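Local coordinates for protein alpha-1,3-glucanase (Streptomyces thermodiastaticus, PDB 7C7D) that probably hydrolyses alpha-1,3-glucan, as a thermostable glycosidase of family GH87 whose catalytic unit joins an antiparallel beta domain to a parallel beta-helix, at residues G75-T79 / Q80-A84; V148-G151 / W152-G155. One frame throughout, in Å; residues are numbered along the deposited sequence.

Contact 1: G75-T79 / Q80-A84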
loop_
_atom_site.group_PDB
_atom_site.type_symbol
_atom_site.label_atom_id
_atom_site.label_comp_id
_atom_site.label_asym_id
_atom_site.label_seq_id
_atom_site.Cartn_x
_atom_site.Cartn_y
_atom_site.Cartn_z
ATOM N N GLY A 75 -18.296 12.922 2.723
ATOM C CA GLY A 75 -18.034 12.377 1.412
ATOM C C GLY A 75 -19.304 11.897 0.736
ATOM O O GLY A 75 -20.405 12.020 1.285
ATOM N N PRO A 76 -19.180 11.329 -0.472
ATOM C CA PRO A 76 -17.914 11.110 -1.185
ATOM C C PRO A 76 -17.305 12.395 -1.737
ATOM O O PRO A 76 -18.020 13.305 -2.153
ATOM C CB PRO A 76 -18.319 10.185 -2.337
ATOM C CG PRO A 76 -19.762 10.458 -2.553
ATOM C CD PRO A 76 -20.328 10.758 -1.201
ATOM N N ASP A 77 -15.979 12.468 -1.725
ATOM C CA ASP A 77 -15.253 13.590 -2.304
ATOM C C ASP A 77 -13.892 13.066 -2.724
ATOM O O ASP A 77 -13.251 12.342 -1.960
ATOM C CB ASP A 77 -15.086 14.707 -1.265
ATOM C CG ASP A 77 -14.703 16.044 -1.878
ATOM O OD1 ASP A 77 -14.401 16.105 -3.092
ATOM O OD2 ASP A 77 -14.711 17.042 -1.130
ATOM N N TYR A 78 -13.475 13.399 -3.941
ATOM C CA TYR A 78 -12.161 13.038 -4.455
ATOM C C TYR A 78 -11.192 14.206 -4.439
ATOM O O TYR A 78 -10.015 14.024 -4.763
ATOM C CB TYR A 78 -12.275 12.493 -5.888
ATOM C CG TYR A 78 -12.978 11.160 -5.984
ATOM C CD1 TYR A 78 -14.357 11.063 -5.833
ATOM C CD2 TYR A 78 -12.260 9.990 -6.221
ATOM C CE1 TYR A 78 -14.999 9.842 -5.915
ATOM C CE2 TYR A 78 -12.892 8.768 -6.309
ATOM C CZ TYR A 78 -14.261 8.697 -6.152
ATOM O OH TYR A 78 -14.892 7.480 -6.235
ATOM N N THR A 79 -11.662 15.395 -4.072
ATOM C CA THR A 79 -10.849 16.601 -4.178
ATOM C C THR A 79 -9.569 16.470 -3.364
ATOM O O THR A 79 -9.605 16.134 -2.175
ATOM C CB THR A 79 -11.653 17.796 -3.671
ATOM O OG1 THR A 79 -12.879 17.897 -4.405
ATOM C CG2 THR A 79 -10.860 19.082 -3.831
ATOM N N GLN A 80 -8.440 16.735 -4.017
ATOM C CA GLN A 80 -7.139 16.574 -3.383
ATOM C C GLN A 80 -7.060 17.389 -2.098
ATOM O O GLN A 80 -7.439 18.563 -2.063
ATOM C CB GLN A 80 -6.037 17.022 -4.341
ATOM C CG GLN A 80 -4.642 16.818 -3.780
ATOM C CD GLN A 80 -3.554 17.369 -4.677
ATOM O OE1 GLN A 80 -3.827 17.932 -5.737
ATOM N NE2 GLN A 80 -2.307 17.227 -4.244
ATOM N N GLY A 81 -6.567 16.754 -1.039
ATOM C CA GLY A 81 -6.340 17.428 0.217
ATOM C C GLY A 81 -7.522 17.488 1.157
ATOM O O GLY A 81 -7.386 18.044 2.253
ATOM N N THR A 82 -8.674 16.941 0.777
ATOM C CA THR A 82 -9.825 16.912 1.666
ATOM C C THR A 82 -9.805 15.665 2.544
ATOM O O THR A 82 -9.258 14.622 2.177
ATOM C CB THR A 82 -11.139 16.955 0.877
ATOM O OG1 THR A 82 -11.261 15.774 0.069
ATOM C CG2 THR A 82 -11.207 18.212 -0.001
ATOM N N LEU A 83 -10.443 15.778 3.710
ATOM C CA LEU A 83 -10.508 14.645 4.625
ATOM C C LEU A 83 -11.201 13.449 3.983
ATOM O O LEU A 83 -10.728 12.310 4.105
ATOM C CB LEU A 83 -11.224 15.064 5.909
ATOM C CG LEU A 83 -11.236 14.071 7.069
ATOM C CD1 LEU A 83 -9.828 13.673 7.482
ATOM C CD2 LEU A 83 -11.987 14.679 8.250
ATOM N N ALA A 84 -12.317 13.682 3.286
ATOM C CA ALA A 84 -13.028 12.567 2.670
ATOM C C ALA A 84 -12.200 11.885 1.586
ATOM O O ALA A 84 -12.325 10.670 1.388
ATOM C CB ALA A 84 -14.363 13.040 2.101
#
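T79 and T82 are the ends of a type II beta turn, closed by the backbone bond from T82 N to T79 O at 3.2 Å. The T82 hydroxyl reinforces that closure: OG1 donates to the same carbonyl oxygen at 2.8 Å, lying in the carbonyl plane, whereas the amide is tilted 28° from it. With chi1 at 64°, OG1 lies between the backbone N and the carbonyl carbon of T82, where the hydroxyl can reach the acceptor that the amide already uses. The methyl of T82, CG2, packs against T79 CB at 3.7 Å. G81 suits the third position of the turn, where its positive phi would press a CB against the preceding carbonyl.

Before the turn, D77 OD1 takes T79 N from above the carboxylate plane at 3.0 Å and T79 OG1 on the syn side at 2.7 Å, so the backbone N-H and the hydroxyl both donate to one carboxylate oxygen. The D77 and T82 side chains cross at about a right angle, while the small A84 methyl meets D77 CB at 3.8 Å and G75 CA. Q80 reaches the neighbouring loop, its amide nitrogen hydrogen-bonded to G155 O. An Asx turn at D77 leading into a type II beta turn therefore shapes this loop between strands 72-74 and 92-95, about 9 Å from the calcium ion at the A84 side chain.

Contact 2: V148-G151 / W152-G155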
loop_
_atom_site.group_PDB
_atom_site.type_symbol
_atom_site.label_atom_id
_atom_site.label_comp_id
_atom_site.label_asym_id
_atom_site.label_seq_id
_atom_site.Cartn_x
_atom_site.Cartn_y
_atom_site.Cartn_z
ATOM N N VAL A 148 0.889 15.290 7.470
ATOM C CA VAL A 148 2.260 15.262 6.985
ATOM C C VAL A 148 2.363 16.200 5.795
ATOM O O VAL A 148 1.562 16.117 4.856
ATOM C CB VAL A 148 2.656 13.829 6.587
ATOM C CG1 VAL A 148 4.022 13.805 5.926
ATOM C CG2 VAL A 148 2.614 12.908 7.798
ATOM N N ASP A 149 3.358 17.081 5.829
ATOM C CA ASP A 149 3.682 17.952 4.713
ATOM C C ASP A 149 4.915 17.421 3.996
ATOM O O ASP A 149 5.876 16.973 4.632
ATOM C CB ASP A 149 3.990 19.363 5.213
ATOM C CG ASP A 149 2.744 20.158 5.519
ATOM O OD1 ASP A 149 1.676 19.823 4.970
ATOM O OD2 ASP A 149 2.838 21.125 6.304
ATOM N N THR A 150 4.879 17.470 2.663
ATOM C CA THR A 150 6.033 17.153 1.821
ATOM C C THR A 150 6.144 18.242 0.749
ATOM O O THR A 150 5.855 18.011 -0.426
ATOM C CB THR A 150 5.916 15.755 1.202
ATOM O OG1 THR A 150 4.730 15.680 0.399
ATOM C CG2 THR A 150 5.866 14.672 2.279
ATOM N N GLY A 151 6.569 19.437 1.168
ATOM C CA GLY A 151 6.622 20.577 0.268
ATOM C C GLY A 151 7.586 20.418 -0.889
ATOM O O GLY A 151 7.463 21.133 -1.891
ATOM N N TRP A 152 8.546 19.498 -0.778
ATOM C CA TRP A 152 9.505 19.265 -1.850
ATOM C C TRP A 152 8.944 18.392 -2.966
ATOM O O TRP A 152 9.604 18.237 -3.997
ATOM C CB TRP A 152 10.772 18.615 -1.291
ATOM C CG TRP A 152 10.549 17.193 -0.880
ATOM C CD1 TRP A 152 10.690 16.081 -1.659
ATOM C CD2 TRP A 152 10.124 16.732 0.405
ATOM N NE1 TRP A 152 10.387 14.955 -0.936
ATOM C CE2 TRP A 152 10.036 15.327 0.336
ATOM C CE3 TRP A 152 9.814 17.369 1.610
ATOM C CZ2 TRP A 152 9.650 14.549 1.424
ATOM C CZ3 TRP A 152 9.430 16.592 2.691
ATOM C CH2 TRP A 152 9.352 15.199 2.589
ATOM N N ILE A 153 7.766 17.807 -2.776
ATOM C CA ILE A 153 7.108 17.009 -3.812
ATOM C C ILE A 153 6.156 17.929 -4.556
ATOM O O ILE A 153 5.126 18.337 -3.986
ATOM C CB ILE A 153 6.367 15.810 -3.207
ATOM C CG1 ILE A 153 7.348 14.906 -2.461
ATOM C CG2 ILE A 153 5.647 15.028 -4.299
ATOM C CD1 ILE A 153 6.735 13.617 -1.956
ATOM N N PRO A 154 6.440 18.291 -5.810
ATOM C CA PRO A 154 5.596 19.259 -6.518
ATOM C C PRO A 154 4.164 18.767 -6.642
ATOM O O PRO A 154 3.907 17.639 -7.074
ATOM C CB PRO A 154 6.269 19.379 -7.889
ATOM C CG PRO A 154 7.688 18.983 -7.654
ATOM C CD PRO A 154 7.659 17.950 -6.566
ATOM N N GLY A 155 3.229 19.627 -6.254
ATOM C CA GLY A 155 1.823 19.320 -6.344
ATOM C C GLY A 155 1.239 18.650 -5.122
ATOM O O GLY A 155 0.011 18.581 -5.003
#
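T150 lies over one face of the indole of W152, its CB 3.8 Å from the centroid of the six-membered ring and only 14° off the ring normal, which makes a CH-pi contact. CG2 reaches the same benzo end, 3.5 Å from W152 CH2, and the backbone takes part as well, with T150 CA 3.6 Å from W152 CZ3. The indole can fold back over the residue two before it because chi1 of 71° places CG between the backbone N and the carbonyl carbon, and chi2 near 90° then turns the flat of the ring to the threonine. A tryptophan suits this place because its broad ring covers side chain and backbone together.

The framework is a type I beta turn from T150 to I153, in the loop between strands 133-142 and 163-169. I153 N closes it on T150 O at 3.0 Å. G151 occupies the second position with ordinary turn angles and room for a CB, so the turn itself does not demand a glycine.

I153, the last residue of the turn, packs back on T150: its CD1 lies 3.7 Å from T150 OG1, and its CG1 sits over the rim of the indole on the same face as the threonine. The T150 hydroxyl is thereby buried beside aliphatic carbon, with no polar partner in the model. Cutting the side chain back to an alanine here would keep CB over the ring but would probably leave W152 CH2 without its CG2 neighbour and I153 CD1 without OG1 beside it. R300 touches both W152 and I153 from a neighbouring loop, while D149 OD1 is hydrogen-bonded to T158 OG1.

In the fold
Both contacts are surface turns in loops of the antiparallel beta domain, each with one buried residue, A84 in contact 1 and T150 in contact 2, and their centres are 18 Å apart. Contact 1 relies on polar grips around a carboxylate and a carbonyl, near the calcium ion. Contact 2 has a single backbone bond and otherwise depends on aromatic and aliphatic packing. It touches a loop of the beta-helix region through a hydrogen bond between P154 O and N466 ND2. The two loops meet through a probable hydrogen bond from Q80 NE2 to G155 O, 2.8 Å long.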